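Local coordinates for SusD superfamily protein (Bacteroides fragilis NCTC 9343, PDB 3NQP) that probably binds glycans at the outer membrane, as a SusD-family protein of the kind that serves carbohydrate uptake, at residues H42-F54 with D443-L456. Residues are numbered along the deposited sequence; the frame is centred on the assembly and turned at random.
Sequences HTITFGELRGGRF and DKEFIQEGQRWWDL
Arg50 stacks on Trp453 and Glu48 reaches the backbone just after the type II turn Phe446-Glu449 in a buried, largely polar contact near the centre of the chain. It joins the later turns of helix 39-48 and the following loop to the link between helices 431-445 and 452-458, tying core regions 389 residues apart in sequence. The Arg50 guanidinium lies flat on the Trp453 ring, centres 4.1 Å apart, planes at 18°. Its chain bends at chi3 (73°), and CB also sits over the six-membered ring. Arg50 NE donates to Gln73 OE1 and NH2 to the backbone carbonyl of Lys491. Gly47 and Gly450 CA atoms are 3.8 Å apart, and Trp453 N donates to Gly47 O (3.0 Å). Glu48 OE2 takes Gly450 N on its anti side at 2.9 Å and accepts from a water bound by Gln451 N; Tyr319 binds OE1. Arg452 grips Asp443 side-on through NE and NH2, while its NH1 meets Gly51 O in the guanidinium plane (2.9 Å). Arg53 NH1 donates to Asp443 O (2.8 Å), and Arg452 CD sits over one Arg53 guanidinium face, toward the rim. Strand 377-381 packs on Thr43 and Ile44, helix 68-71 on Arg50, and helix 110-135 on Phe46 and Trp454.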
loop_
_atom_site.group_PDB
_atom_site.type_symbol
_atom_site.label_atom_id
_atom_site.label_comp_id
_atom_site.label_asym_id
_atom_site.label_seq_id
_atom_site.Cartn_x
_atom_site.Cartn_y
_atom_site.Cartn_z
ATOM N N HIS A 42 6.522 -3.400 -1.508
ATOM C CA HIS A 42 5.747 -2.219 -1.873
ATOM C C HIS A 42 4.712 -1.883 -0.781
ATOM O O HIS A 42 4.579 -0.723 -0.339
ATOM C CB HIS A 42 5.074 -2.403 -3.234
ATOM C CG HIS A 42 4.017 -1.393 -3.509
ATOM N ND1 HIS A 42 4.307 -0.105 -3.895
ATOM C CD2 HIS A 42 2.666 -1.462 -3.409
ATOM C CE1 HIS A 42 3.179 0.579 -4.031
ATOM N NE2 HIS A 42 2.166 -0.219 -3.720
ATOM N N THR A 43 3.973 -2.903 -0.353
ATOM C CA THR A 43 2.842 -2.726 0.513
ATOM C C THR A 43 3.299 -2.716 1.973
ATOM O O THR A 43 2.991 -1.768 2.732
ATOM C CB THR A 43 1.805 -3.840 0.268
ATOM O OG1 THR A 43 1.213 -3.650 -1.032
ATOM C CG2 THR A 43 0.745 -3.880 1.362
ATOM N N ILE A 44 4.059 -3.718 2.365
ATOM C CA ILE A 44 4.411 -3.870 3.802
ATOM C C ILE A 44 5.690 -3.053 4.120
ATOM O O ILE A 44 5.642 -2.112 4.901
ATOM C CB ILE A 44 4.592 -5.299 4.236
ATOM C CG1 ILE A 44 3.335 -6.160 3.931
ATOM C CG2 ILE A 44 4.965 -5.353 5.727
ATOM C CD1 ILE A 44 2.043 -5.813 4.682
ATOM N N THR A 45 6.826 -3.374 3.523
ATOM C CA THR A 45 8.083 -2.693 3.900
ATOM C C THR A 45 8.011 -1.176 3.734
ATOM O O THR A 45 8.301 -0.447 4.680
ATOM C CB THR A 45 9.314 -3.291 3.179
ATOM O OG1 THR A 45 9.180 -4.715 3.235
ATOM C CG2 THR A 45 10.643 -2.825 3.836
ATOM N N PHE A 46 7.564 -0.735 2.569
ATOM C CA PHE A 46 7.506 0.684 2.220
ATOM C C PHE A 46 6.207 1.360 2.762
ATOM O O PHE A 46 6.257 2.423 3.351
ATOM C CB PHE A 46 7.524 0.844 0.718
ATOM C CG PHE A 46 8.822 0.504 0.040
ATOM C CD1 PHE A 46 10.043 0.451 0.719
ATOM C CD2 PHE A 46 8.842 0.357 -1.331
ATOM C CE1 PHE A 46 11.240 0.192 0.019
ATOM C CE2 PHE A 46 10.057 0.119 -2.037
ATOM C CZ PHE A 46 11.242 0.006 -1.346
ATOM N N GLY A 47 5.061 0.706 2.597
ATOM C CA GLY A 47 3.775 1.335 2.872
ATOM C C GLY A 47 3.338 1.301 4.320
ATOM O O GLY A 47 2.655 2.225 4.760
ATOM N N GLU A 48 3.665 0.226 5.048
ATOM C CA GLU A 48 3.090 0.024 6.415
ATOM C C GLU A 48 4.071 0.254 7.553
ATOM O O GLU A 48 3.733 0.888 8.543
ATOM C CB GLU A 48 2.612 -1.428 6.620
ATOM C CG GLU A 48 1.422 -1.837 5.917
ATOM C CD GLU A 48 0.124 -1.350 6.499
ATOM O OE1 GLU A 48 -0.026 -1.133 7.724
ATOM O OE2 GLU A 48 -0.789 -1.265 5.685
ATOM N N LEU A 49 5.275 -0.323 7.445
ATOM C CA LEU A 49 6.085 -0.507 8.662
ATOM C C LEU A 49 6.486 0.749 9.417
ATOM O O LEU A 49 6.598 0.713 10.634
ATOM C CB LEU A 49 7.319 -1.359 8.403
ATOM C CG LEU A 49 7.144 -2.849 8.057
ATOM C CD1 LEU A 49 8.544 -3.466 7.881
ATOM C CD2 LEU A 49 6.263 -3.666 9.064
ATOM N N ARG A 50 6.783 1.830 8.711
ATOM C CA ARG A 50 7.176 3.088 9.371
ATOM C C ARG A 50 5.973 3.886 9.887
ATOM O O ARG A 50 6.141 4.997 10.396
ATOM C CB ARG A 50 7.994 3.949 8.404
ATOM C CG ARG A 50 9.345 3.367 8.086
ATOM C CD ARG A 50 10.192 4.378 7.274
ATOM N NE ARG A 50 10.626 5.469 8.153
ATOM C CZ ARG A 50 11.444 6.466 7.853
ATOM N NH1 ARG A 50 11.950 6.615 6.640
ATOM N NH2 ARG A 50 11.750 7.343 8.800
ATOM N N GLY A 51 4.776 3.325 9.728
ATOM C CA GLY A 51 3.524 4.003 10.091
ATOM C C GLY A 51 3.198 4.236 11.565
ATOM O O GLY A 51 2.171 4.792 11.836
ATOM N N GLY A 52 4.041 3.821 12.516
ATOM C CA GLY A 52 3.854 4.227 13.913
ATOM C C GLY A 52 2.856 3.371 14.664
ATOM O O GLY A 52 2.407 3.732 15.750
ATOM N N ARG A 53 2.479 2.240 14.104
ATOM C CA ARG A 53 1.500 1.394 14.789
ATOM C C ARG A 53 1.840 -0.072 14.928
ATOM O O ARG A 53 0.955 -0.898 15.278
ATOM C CB ARG A 53 0.115 1.557 14.164
ATOM C CG ARG A 53 0.047 1.388 12.699
ATOM C CD ARG A 53 -1.434 1.646 12.232
ATOM N NE ARG A 53 -1.531 1.287 10.841
ATOM C CZ ARG A 53 -2.634 1.273 10.102
ATOM N NH1 ARG A 53 -3.809 1.609 10.616
ATOM N NH2 ARG A 53 -2.539 0.929 8.804
ATOM N N PHE A 54 3.117 -0.407 14.735
ATOM C CA PHE A 54 3.603 -1.759 14.926
ATOM C C PHE A 54 4.307 -1.860 16.290
ATOM O O PHE A 54 4.815 -0.883 16.791
ATOM C CB PHE A 54 4.553 -2.121 13.797
ATOM C CG PHE A 54 3.850 -2.560 12.543
ATOM C CD1 PHE A 54 3.433 -3.851 12.383
ATOM C CD2 PHE A 54 3.541 -1.667 11.576
ATOM C CE1 PHE A 54 2.760 -4.256 11.254
ATOM C CE2 PHE A 54 2.867 -2.056 10.440
ATOM C CZ PHE A 54 2.464 -3.353 10.287
ATOM N N ASP A 443 -6.737 4.655 8.012
ATOM C CA ASP A 443 -6.108 3.807 9.024
ATOM C C ASP A 443 -6.940 2.569 9.303
ATOM O O ASP A 443 -6.403 1.509 9.565
ATOM C CB ASP A 443 -5.952 4.569 10.363
ATOM C CG ASP A 443 -4.791 5.542 10.365
ATOM O OD1 ASP A 443 -3.963 5.511 9.410
ATOM O OD2 ASP A 443 -4.756 6.374 11.315
ATOM N N LYS A 444 -8.254 2.739 9.319
ATOM C CA LYS A 444 -9.183 1.636 9.495
ATOM C C LYS A 444 -9.434 0.802 8.240
ATOM O O LYS A 444 -9.577 -0.440 8.327
ATOM C CB LYS A 444 -10.504 2.145 9.996
ATOM C CG LYS A 444 -10.502 2.621 11.416
ATOM C CD LYS A 444 -11.873 3.238 11.711
ATOM C CE LYS A 444 -11.834 3.956 13.023
ATOM N NZ LYS A 444 -13.175 4.402 13.422
ATOM N N GLU A 445 -9.525 1.482 7.086
ATOM C CA GLU A 445 -9.943 0.845 5.832
ATOM C C GLU A 445 -8.812 -0.014 5.238
ATOM O O GLU A 445 -9.064 -1.071 4.638
ATOM C CB GLU A 445 -10.392 1.907 4.820
ATOM C CG GLU A 445 -10.977 1.435 3.500
ATOM C CD GLU A 445 -12.292 0.657 3.662
ATOM O OE1 GLU A 445 -12.965 0.802 4.691
ATOM O OE2 GLU A 445 -12.634 -0.091 2.753
ATOM N N PHE A 446 -7.583 0.452 5.405
ATOM C CA PHE A 446 -6.435 -0.064 4.661
ATOM C C PHE A 446 -5.312 -0.716 5.505
ATOM O O PHE A 446 -4.138 -0.700 5.148
ATOM C CB PHE A 446 -5.854 1.057 3.833
ATOM C CG PHE A 446 -6.765 1.584 2.822
ATOM C CD1 PHE A 446 -7.201 0.779 1.773
ATOM C CD2 PHE A 446 -7.224 2.900 2.883
ATOM C CE1 PHE A 446 -8.082 1.272 0.837
ATOM C CE2 PHE A 446 -8.090 3.385 1.926
ATOM C CZ PHE A 446 -8.521 2.560 0.909
ATOM N N ILE A 447 -5.697 -1.319 6.604
ATOM C CA ILE A 447 -4.789 -2.175 7.372
ATOM C C ILE A 447 -4.209 -3.240 6.442
ATOM O O ILE A 447 -4.941 -3.961 5.771
ATOM C CB ILE A 447 -5.501 -2.798 8.599
ATOM C CG1 ILE A 447 -5.757 -1.697 9.655
ATOM C CG2 ILE A 447 -4.629 -3.925 9.232
ATOM C CD1 ILE A 447 -6.537 -2.125 10.857
ATOM N N GLN A 448 -2.876 -3.279 6.380
ATOM C CA GLN A 448 -2.142 -4.263 5.633
ATOM C C GLN A 448 -2.229 -4.018 4.118
ATOM O O GLN A 448 -2.013 -4.929 3.357
ATOM C CB GLN A 448 -2.599 -5.685 5.978
ATOM C CG GLN A 448 -1.528 -6.726 5.766
ATOM C CD GLN A 448 -2.029 -8.119 6.026
ATOM O OE1 GLN A 448 -2.903 -8.612 5.315
ATOM N NE2 GLN A 448 -1.437 -8.784 7.031
ATOM N N GLU A 449 -2.559 -2.776 3.736
ATOM C CA GLU A 449 -2.721 -2.350 2.336
ATOM C C GLU A 449 -1.830 -1.135 2.003
ATOM O O GLU A 449 -1.983 -0.511 0.959
ATOM C CB GLU A 449 -4.193 -2.087 2.039
ATOM C CG GLU A 449 -5.037 -3.319 1.837
ATOM C CD GLU A 449 -6.444 -2.948 1.480
ATOM O OE1 GLU A 449 -7.240 -2.689 2.448
ATOM O OE2 GLU A 449 -6.743 -2.880 0.246
ATOM N N GLY A 450 -0.838 -0.868 2.849
ATOM C CA GLY A 450 0.338 -0.106 2.430
ATOM C C GLY A 450 0.163 1.403 2.271
ATOM O O GLY A 450 0.813 2.020 1.418
ATOM N N GLN A 451 -0.716 1.999 3.068
ATOM C CA GLN A 451 -0.951 3.423 2.950
ATOM C C GLN A 451 -0.349 4.349 4.039
ATOM O O GLN A 451 0.003 5.525 3.748
ATOM C CB GLN A 451 -2.444 3.681 2.896
ATOM C CG GLN A 451 -3.180 2.979 1.745
ATOM C CD GLN A 451 -2.724 3.441 0.400
ATOM O OE1 GLN A 451 -2.823 4.624 0.052
ATOM N NE2 GLN A 451 -2.170 2.505 -0.378
ATOM N N ARG A 452 -0.288 3.868 5.274
ATOM C CA ARG A 452 -0.089 4.799 6.372
ATOM C C ARG A 452 1.220 5.593 6.316
ATOM O O ARG A 452 1.234 6.807 6.610
ATOM C CB ARG A 452 -0.227 4.152 7.750
ATOM C CG ARG A 452 -0.307 5.245 8.838
ATOM C CD ARG A 452 -0.773 4.706 10.199
ATOM N NE ARG A 452 -1.639 5.680 10.834
ATOM C CZ ARG A 452 -1.298 6.574 11.749
ATOM N NH1 ARG A 452 -0.090 6.593 12.306
ATOM N NH2 ARG A 452 -2.228 7.409 12.177
ATOM N N TRP A 453 2.305 4.958 5.927
ATOM C CA TRP A 453 3.582 5.710 5.860
ATOM C C TRP A 453 3.411 6.830 4.856
ATOM O O TRP A 453 3.827 7.964 5.098
ATOM C CB TRP A 453 4.779 4.815 5.470
ATOM C CG TRP A 453 6.092 5.623 5.238
ATOM C CD1 TRP A 453 6.807 5.660 4.119
ATOM C CD2 TRP A 453 6.737 6.504 6.170
ATOM N NE1 TRP A 453 7.883 6.523 4.253
ATOM C CE2 TRP A 453 7.871 7.034 5.522
ATOM C CE3 TRP A 453 6.485 6.870 7.494
ATOM C CZ2 TRP A 453 8.721 7.914 6.136
ATOM C CZ3 TRP A 453 7.336 7.754 8.102
ATOM C CH2 TRP A 453 8.449 8.252 7.425
ATOM N N TRP A 454 2.794 6.507 3.709
ATOM C CA TRP A 454 2.601 7.528 2.665
ATOM C C TRP A 454 1.672 8.665 3.156
ATOM O O TRP A 454 1.961 9.863 2.974
ATOM C CB TRP A 454 2.120 6.892 1.361
ATOM C CG TRP A 454 3.034 5.797 0.825
ATOM C CD1 TRP A 454 2.656 4.609 0.283
ATOM C CD2 TRP A 454 4.458 5.857 0.703
ATOM N NE1 TRP A 454 3.774 3.907 -0.140
ATOM C CE2 TRP A 454 4.883 4.662 0.114
ATOM C CE3 TRP A 454 5.414 6.811 1.040
ATOM C CZ2 TRP A 454 6.218 4.392 -0.133
ATOM C CZ3 TRP A 454 6.757 6.524 0.799
ATOM C CH2 TRP A 454 7.128 5.332 0.226
ATOM N N ASP A 455 0.588 8.281 3.807
ATOM C CA ASP A 455 -0.360 9.247 4.392
ATOM C C ASP A 455 0.319 10.215 5.377
ATOM O O ASP A 455 0.010 11.408 5.349
ATOM C CB ASP A 455 -1.512 8.506 5.077
ATOM C CG ASP A 455 -2.370 7.709 4.096
ATOM O OD1 ASP A 455 -2.334 7.963 2.879
ATOM O OD2 ASP A 455 -3.086 6.782 4.547
ATOM N N LEU A 456 1.248 9.690 6.208
ATOM C CA LEU A 456 1.991 10.501 7.167
ATOM C C LEU A 456 2.963 11.448 6.503
ATOM O O LEU A 456 3.162 12.576 6.989
ATOM C CB LEU A 456 2.752 9.640 8.170
ATOM C CG LEU A 456 1.854 8.825 9.117
ATOM C CD1 LEU A 456 2.754 7.743 9.809
ATOM C CD2 LEU A 456 1.160 9.730 10.175
HETATM O O HOH W 1 1.794 1.131 -0.861
HETATM O O HOH W 2 4.743 1.764 -1.409
HETATM O O HOH W 3 0.337 -1.104 -1.272
HETATM O O HOH W 4 -1.807 1.194 5.645
#